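PDB 4HZ2: glutathione S-transferase domain from Xanthobacter autotrophicus, which binds glutathione and probably acts as a glutathione-dependent transferase. Local coordinates for residues L66-I71 with V76-D81; V74-V77 with T83-R86; Y121-Y126 with A155-V160. All blocks are in the same frame, centred on the assembly; numbering follows the deposited sequence.

Contact 1 of 3, residues L66-I71 with V76-D81; sequences LALNAI and VVVLDD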
# COMPACT_ATOMS: atom_id res chain seq x y z
N LEU B 66 -4.86 1.25 20.71
CA LEU B 66 -4.87 2.44 19.85
C LEU B 66 -3.73 3.38 20.24
O LEU B 66 -3.22 4.14 19.42
CB LEU B 66 -6.23 3.16 19.87
CG LEU B 66 -7.40 2.44 19.18
CD1 LEU B 66 -8.76 3.04 19.56
CD2 LEU B 66 -7.19 2.44 17.66
N ALA B 67 -3.31 3.30 21.51
CA ALA B 67 -2.14 4.04 21.99
C ALA B 67 -0.87 3.54 21.30
O ALA B 67 0.06 4.33 21.06
CB ALA B 67 -2.02 3.96 23.52
N LEU B 68 -0.82 2.25 20.96
CA LEU B 68 0.31 1.69 20.18
C LEU B 68 0.20 2.04 18.69
O LEU B 68 1.20 2.37 18.02
CB LEU B 68 0.42 0.17 20.36
CG LEU B 68 0.69 -0.32 21.78
CD1 LEU B 68 0.59 -1.84 21.87
CD2 LEU B 68 2.05 0.18 22.26
N ASN B 69 -1.01 1.92 18.15
CA ASN B 69 -1.21 2.14 16.72
C ASN B 69 -2.58 2.79 16.51
O ASN B 69 -3.61 2.12 16.63
CB ASN B 69 -1.09 0.82 15.95
CG ASN B 69 -1.35 1.01 14.46
OD1 ASN B 69 -1.29 2.15 13.97
ND2 ASN B 69 -1.66 -0.07 13.74
N ALA B 70 -2.60 4.10 16.22
CA ALA B 70 -3.86 4.84 16.05
C ALA B 70 -4.72 4.28 14.91
O ALA B 70 -5.93 4.46 14.91
CB ALA B 70 -3.59 6.34 15.84
N ILE B 71 -4.09 3.60 13.95
CA ILE B 71 -4.80 2.97 12.84
C ILE B 71 -5.68 1.80 13.35
O ILE B 71 -6.68 1.43 12.73
CB ILE B 71 -3.81 2.50 11.73
CG1 ILE B 71 -2.96 3.68 11.22
CG2 ILE B 71 -4.56 1.92 10.54
CD1 ILE B 71 -1.73 3.32 10.40
N VAL B 76 1.48 -5.19 15.02
CA VAL B 76 2.27 -4.13 15.60
C VAL B 76 3.44 -4.85 16.25
O VAL B 76 3.27 -5.88 16.90
CB VAL B 76 1.47 -3.32 16.65
CG1 VAL B 76 2.40 -2.47 17.46
CG2 VAL B 76 0.41 -2.46 15.97
N VAL B 77 4.65 -4.36 16.00
CA VAL B 77 5.84 -4.90 16.65
C VAL B 77 6.34 -3.86 17.65
O VAL B 77 6.56 -2.70 17.30
CB VAL B 77 6.94 -5.21 15.61
CG1 VAL B 77 8.25 -5.62 16.30
CG2 VAL B 77 6.45 -6.27 14.62
N VAL B 78 6.52 -4.26 18.91
CA VAL B 78 7.00 -3.34 19.91
C VAL B 78 8.41 -3.76 20.34
O VAL B 78 8.62 -4.90 20.76
CB VAL B 78 6.06 -3.26 21.14
CG1 VAL B 78 6.60 -2.24 22.14
CG2 VAL B 78 4.64 -2.90 20.70
N LEU B 79 9.36 -2.84 20.19
CA LEU B 79 10.78 -3.10 20.45
C LEU B 79 11.04 -3.05 21.95
O LEU B 79 10.21 -2.53 22.71
CB LEU B 79 11.65 -2.06 19.73
CG LEU B 79 11.38 -1.82 18.25
CD1 LEU B 79 12.37 -0.83 17.63
CD2 LEU B 79 11.40 -3.15 17.52
N ASP B 80 12.19 -3.56 22.39
CA ASP B 80 12.45 -3.64 23.82
C ASP B 80 12.51 -2.25 24.46
O ASP B 80 12.37 -2.12 25.67
CB ASP B 80 13.72 -4.44 24.11
CG ASP B 80 14.92 -3.95 23.32
OD1 ASP B 80 14.78 -2.93 22.60
OD2 ASP B 80 15.99 -4.58 23.41
N ASP B 81 12.71 -1.22 23.65
CA ASP B 81 12.70 0.15 24.13
C ASP B 81 11.32 0.83 24.10
O ASP B 81 11.21 2.02 24.37
CB ASP B 81 13.75 1.00 23.40
CG ASP B 81 13.32 1.42 22.00
OD1 ASP B 81 12.21 1.06 21.55
OD2 ASP B 81 14.12 2.12 21.35
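Leu68 of helix 63-68 meets strand 76-78 at two points. Its CB stands 4.4 Å from Val76 CG1, and further out CD2 comes to 4.3 Å from Val78 CG2, so the leucine lies alongside the two valines that point from the strand to the same face. Tyr26 of the adjacent strand 24-27 also packs on Leu68. In Asn69, where the chain has left the helix, the aliphatic root of the side chain does the touching: CB is 3.6 Å from Val76 CG2, and ND2 passes the same methyl at 3.9 Å. This helix, loop and strand belong to the thioredoxin-like N-terminal domain of the glutathione S-transferase fold, and the loop between the segments, residues 72-75, lines the glutathione pocket. With CG anti to the backbone N (chi1 178°), the Asn69 amide is carried past the valine to work on that loop. OD1 accepts from the backbone N of Ile71 at 3.2 Å, an Asx turn in which the donor sits well above the carbonyl plane, and takes a second bond from Arg86 NH1. ND2 is bonded to Lys73 O, and the buried amide is thereby held at both ends. A leucine here would probably leave Lys73 O, the N-H of Ile71 and Arg86 NH1 without these partners, and the loop before the strand less firmly fixed. Beyond Asn69, Ala70 and Ile71 turn to the dimer interface, where they pack on Gln163 and Phe118 of the second subunit respectively.

Contact 2 of 3, residues V74-V77 with T83-R86; sequences VPVV and TALR. With GSH (glutathione), chain F.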
# COMPACT_ATOMS: atom_id res chain seq x y z
N VAL B 74 -3.49 -4.82 13.43
CA VAL B 74 -2.30 -5.64 13.61
C VAL B 74 -1.73 -6.02 12.22
O VAL B 74 -2.45 -6.05 11.21
CB VAL B 74 -2.60 -6.91 14.45
CG1 VAL B 74 -2.96 -6.54 15.88
CG2 VAL B 74 -3.71 -7.74 13.82
N PRO B 75 -0.42 -6.35 12.15
CA PRO B 75 0.55 -6.49 13.24
C PRO B 75 1.10 -5.18 13.75
O PRO B 75 1.18 -4.19 13.01
CB PRO B 75 1.70 -7.27 12.58
CG PRO B 75 1.60 -6.88 11.11
CD PRO B 75 0.12 -6.84 10.86
N VAL B 76 1.48 -5.19 15.02
CA VAL B 76 2.27 -4.13 15.60
C VAL B 76 3.44 -4.85 16.25
O VAL B 76 3.27 -5.88 16.90
CB VAL B 76 1.47 -3.32 16.65
CG1 VAL B 76 2.40 -2.47 17.46
CG2 VAL B 76 0.41 -2.46 15.97
N VAL B 77 4.65 -4.36 16.00
CA VAL B 77 5.84 -4.90 16.65
C VAL B 77 6.34 -3.86 17.65
O VAL B 77 6.56 -2.70 17.30
CB VAL B 77 6.94 -5.21 15.61
CG1 VAL B 77 8.25 -5.62 16.30
CG2 VAL B 77 6.45 -6.27 14.62
N THR B 83 9.29 1.39 21.45
CA THR B 83 8.93 1.82 20.09
C THR B 83 7.95 0.86 19.42
O THR B 83 8.22 -0.35 19.33
CB THR B 83 10.18 1.93 19.20
OG1 THR B 83 11.13 2.78 19.83
CG2 THR B 83 9.83 2.51 17.83
N ALA B 84 6.83 1.41 18.93
CA ALA B 84 5.82 0.60 18.27
C ALA B 84 5.87 0.79 16.76
O ALA B 84 5.71 1.90 16.26
CB ALA B 84 4.43 0.93 18.79
N LEU B 85 6.08 -0.32 16.05
CA LEU B 85 6.15 -0.34 14.60
C LEU B 85 4.86 -0.96 14.07
O LEU B 85 4.34 -1.92 14.62
CB LEU B 85 7.37 -1.16 14.13
CG LEU B 85 8.75 -0.68 14.62
CD1 LEU B 85 9.86 -1.60 14.09
CD2 LEU B 85 9.05 0.77 14.26
N ARG B 86 4.34 -0.40 12.99
CA ARG B 86 3.08 -0.87 12.42
C ARG B 86 3.19 -0.97 10.90
O ARG B 86 4.23 -0.56 10.32
CB ARG B 86 2.00 0.14 12.74
CG ARG B 86 2.44 1.52 12.31
CD ARG B 86 1.38 2.56 12.53
NE ARG B 86 1.85 3.90 12.18
CZ ARG B 86 1.13 5.00 12.37
NH1 ARG B 86 -0.09 4.88 12.88
NH2 ARG B 86 1.61 6.21 12.03
N1 GSH F . -2.06 -2.16 5.82
CA1 GSH F . -2.13 -3.05 7.03
C1 GSH F . -0.92 -3.95 7.10
O11 GSH F . -0.38 -4.16 8.23
O12 GSH F . -0.49 -4.50 6.03
CB1 GSH F . -3.39 -3.91 7.03
CG1 GSH F . -3.38 -4.76 8.28
CD1 GSH F . -4.75 -5.33 8.59
OE1 GSH F . -5.67 -5.24 7.77
N2 GSH F . -4.86 -5.95 9.78
CA2 GSH F . -6.11 -6.60 10.19
C2 GSH F . -6.70 -5.91 11.39
O2 GSH F . -5.97 -5.52 12.33
CB2 GSH F . -5.87 -8.13 10.34
SG2 GSH F . -5.06 -8.97 8.90
N3 GSH F . -8.03 -5.73 11.41
CA3 GSH F . -8.64 -4.49 11.89
C3 GSH F . -9.46 -4.63 13.15
O31 GSH F . -9.89 -3.58 13.70
O32 GSH F . -9.68 -5.77 13.61
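The beta hairpin of strands 76-78 and 84-86, with the cis-proline turn that precedes it, pairs Val77 with Leu85 in the thioredoxin-like domain and presents Val74 to glutathione. Val77 and Leu85 form an antiparallel hydrogen-bonded pair: Val77 N donates to Leu85 O at 2.8 Å, and Leu85 N returns a nearly straight bond to Val77 O (2.7 Å, 174° at the hydrogen). Their side chains lie on one face of the sheet, CB to CB 4.3 Å, where Phe95 of helix 88-96 covers both. On the other face a chi1 of 166° sets Val76 CG1 beside Leu85 O, 4.2 Å from Ala84 CB. Arg86 starts on this face too, but its extended chain leads away to the dimer interface, where NE forms a salt bridge with Glu114 of the second subunit and the guanidinium makes a cation-pi contact with Trp115 of that subunit. Ahead of the strand, the cis peptide bond between Val74 and Pro75 leaves the Val74 backbone facing the ligand. Its N donates to glutathione O2 at 2.8 Å, while the cysteinyl N2 of glutathione donates to Val74 O, also at 2.8 Å, an antiparallel strand-like pairing. Beside it, Val74 CG2 lies 3.5 Å from glutathione O2.

Contact 3 of 3, residues Y121-Y126 with A155-V160; sequences YSHEPY and AAALDV. With GSH (glutathione), chain C.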
# COMPACT_ATOMS: atom_id res chain seq x y z
N TYR B 121 -2.43 -2.66 -2.53
CA TYR B 121 -3.50 -1.98 -3.25
C TYR B 121 -4.32 -2.93 -4.13
O TYR B 121 -5.54 -2.77 -4.25
CB TYR B 121 -2.92 -0.86 -4.15
CG TYR B 121 -3.99 0.12 -4.53
CD1 TYR B 121 -4.67 0.02 -5.75
CD2 TYR B 121 -4.38 1.12 -3.63
CE1 TYR B 121 -5.68 0.91 -6.06
CE2 TYR B 121 -5.39 2.01 -3.93
CZ TYR B 121 -6.04 1.91 -5.15
OH TYR B 121 -7.06 2.81 -5.41
N SER B 122 -3.65 -3.90 -4.74
CA SER B 122 -4.25 -4.70 -5.82
C SER B 122 -4.40 -6.18 -5.50
O SER B 122 -5.04 -6.92 -6.26
CB SER B 122 -3.41 -4.56 -7.11
OG SER B 122 -3.41 -3.22 -7.58
N HIS B 123 -3.82 -6.64 -4.39
CA HIS B 123 -3.78 -8.08 -4.12
C HIS B 123 -4.42 -8.39 -2.78
O HIS B 123 -5.44 -9.09 -2.71
CB HIS B 123 -2.33 -8.54 -4.22
CG HIS B 123 -2.07 -10.00 -3.95
ND1 HIS B 123 -1.99 -10.53 -2.67
CD2 HIS B 123 -1.78 -11.02 -4.81
CE1 HIS B 123 -1.69 -11.82 -2.76
NE2 HIS B 123 -1.54 -12.14 -4.04
N GLU B 124 -3.83 -7.86 -1.71
CA GLU B 124 -4.34 -8.11 -0.35
C GLU B 124 -5.85 -7.84 -0.21
O GLU B 124 -6.58 -8.67 0.36
CB GLU B 124 -3.54 -7.28 0.68
CG GLU B 124 -3.58 -7.85 2.10
CD GLU B 124 -4.72 -7.31 2.93
OE1 GLU B 124 -5.57 -6.57 2.38
OE2 GLU B 124 -4.79 -7.62 4.13
N PRO B 125 -6.34 -6.69 -0.70
CA PRO B 125 -7.78 -6.40 -0.47
C PRO B 125 -8.76 -7.39 -1.09
O PRO B 125 -9.95 -7.34 -0.78
CB PRO B 125 -7.97 -4.99 -1.08
CG PRO B 125 -6.59 -4.41 -1.09
CD PRO B 125 -5.66 -5.56 -1.37
N TYR B 126 -8.27 -8.29 -1.94
CA TYR B 126 -9.12 -9.28 -2.61
C TYR B 126 -8.85 -10.69 -2.12
O TYR B 126 -9.78 -11.44 -1.80
CB TYR B 126 -8.99 -9.18 -4.14
CG TYR B 126 -9.17 -7.75 -4.55
CD1 TYR B 126 -10.38 -7.09 -4.32
CD2 TYR B 126 -8.12 -7.03 -5.09
CE1 TYR B 126 -10.54 -5.74 -4.62
CE2 TYR B 126 -8.27 -5.69 -5.43
CZ TYR B 126 -9.47 -5.05 -5.18
OH TYR B 126 -9.62 -3.73 -5.53
N ALA B 155 -8.22 -12.62 -9.15
CA ALA B 155 -7.72 -13.32 -10.33
C ALA B 155 -6.83 -12.39 -11.18
O ALA B 155 -5.79 -12.80 -11.66
CB ALA B 155 -8.88 -13.90 -11.16
N ALA B 156 -7.23 -11.13 -11.33
CA ALA B 156 -6.40 -10.16 -12.06
C ALA B 156 -5.01 -9.98 -11.40
O ALA B 156 -3.99 -9.83 -12.09
CB ALA B 156 -7.12 -8.82 -12.21
N ALA B 157 -4.97 -9.99 -10.07
CA ALA B 157 -3.69 -9.79 -9.35
C ALA B 157 -2.82 -11.03 -9.58
O ALA B 157 -1.62 -10.93 -9.82
CB ALA B 157 -3.92 -9.57 -7.87
N LEU B 158 -3.45 -12.21 -9.54
CA LEU B 158 -2.71 -13.45 -9.80
C LEU B 158 -2.20 -13.47 -11.27
O LEU B 158 -1.10 -13.96 -11.54
CB LEU B 158 -3.54 -14.71 -9.45
CG LEU B 158 -3.84 -14.89 -7.95
CD1 LEU B 158 -4.87 -15.99 -7.70
CD2 LEU B 158 -2.54 -15.19 -7.19
N ASP B 159 -3.00 -12.91 -12.19
CA ASP B 159 -2.57 -12.85 -13.59
C ASP B 159 -1.29 -12.01 -13.74
O ASP B 159 -0.40 -12.34 -14.54
CB ASP B 159 -3.66 -12.22 -14.49
CG ASP B 159 -4.85 -13.12 -14.71
OD1 ASP B 159 -4.72 -14.36 -14.57
OD2 ASP B 159 -5.91 -12.55 -15.09
N VAL B 160 -1.19 -10.93 -12.96
CA VAL B 160 -0.01 -10.05 -13.00
C VAL B 160 1.20 -10.86 -12.49
O VAL B 160 2.28 -10.86 -13.08
CB VAL B 160 -0.21 -8.77 -12.14
CG1 VAL B 160 1.12 -8.05 -11.92
CG2 VAL B 160 -1.22 -7.82 -12.76
N1 GSH C . -1.44 1.81 -6.36
CA1 GSH C . -1.53 2.65 -7.59
C1 GSH C . -0.62 3.84 -7.47
O11 GSH C . -0.60 4.41 -6.35
O12 GSH C . 0.08 4.22 -8.42
CB1 GSH C . -2.98 3.09 -7.85
CG1 GSH C . -3.05 3.87 -9.16
CD1 GSH C . -4.45 3.89 -9.76
OE1 GSH C . -5.41 3.52 -9.11
N2 GSH C . -4.59 4.35 -11.00
CA2 GSH C . -5.87 4.29 -11.69
C2 GSH C . -5.79 3.55 -12.99
O2 GSH C . -4.87 3.80 -13.72
CB2 GSH C . -6.39 5.70 -11.93
SG2 GSH C . -8.08 5.76 -12.61
N3 GSH C . -6.74 2.66 -13.30
CA3 GSH C . -6.92 2.35 -14.71
C3 GSH C . -7.29 0.94 -15.03
O31 GSH C . -7.47 0.63 -16.24
O32 GSH C . -7.39 0.13 -14.09
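Ala157 CB and Leu158 CD2 approach the His123 ring obliquely, the methyl of Ala157 4.0 Å from His123 CD2 and that of Leu158 4.5 Å from His123 NE2, which makes a weak hydrogen bond to Thr187 OG1. A chi1 of 179° extends the imidazole away from its own backbone N and out to helix 144-165, where Met161 also touches it. Over one face of Tyr121 lies a glutathione hydrogen-bonded to residues of the second subunit, such as Thr60 and Ser88: its N1 is 3.6 Å from Tyr121 CG, and its CB1 sits above the rim, while Ser122 OG lies in plane at the ring edge. Tyr121 OH is hydrogen-bonded to Glu124 of the second subunit. Tyr126 has Pro125 CB over the centre of one face and Ser122 O at its edge, and reaches Asp149 and Arg153 of helix 144-165. That same Ser122 O is the closest approach across the contact, 3.3 Å from Ala157 CB; an alanine there, without a longer side chain, lets His123 and Ala157 come within 5.5 Å at their CA atoms. The long helix 107-137 opens into a pi-type turn at 121-123 and is kinked at Pro125 and Tyr126; Tyr126 N bonds to His123 O. The local axes, 8.9 Å apart, differ in direction by 135° within the all-helical C-terminal domain. Helix 178-187 packs against both segments, Leu183 on His123 and Thr187 on Leu158.

Contacts 1 and 2 adjoin, with centres about 4 Å apart; both use strand 76-78, which packs through one face on helix 63-68 and Asn69 and pairs antiparallel with strand 84-86. The loop 72-75 joins the two segments of contact 1 and carries Val74 and Pro75, where contact 2 begins. Contact 3 comes later in the chain, in the helical C-terminal domain, its centre about 29 Å from that of contact 1 and 25 Å from that of contact 2, on the opposite side of the chain's centre. All three touch the second subunit, and Tyr121 of contact 3 faces a second glutathione, so the two domains and the dimer together frame the binding sites.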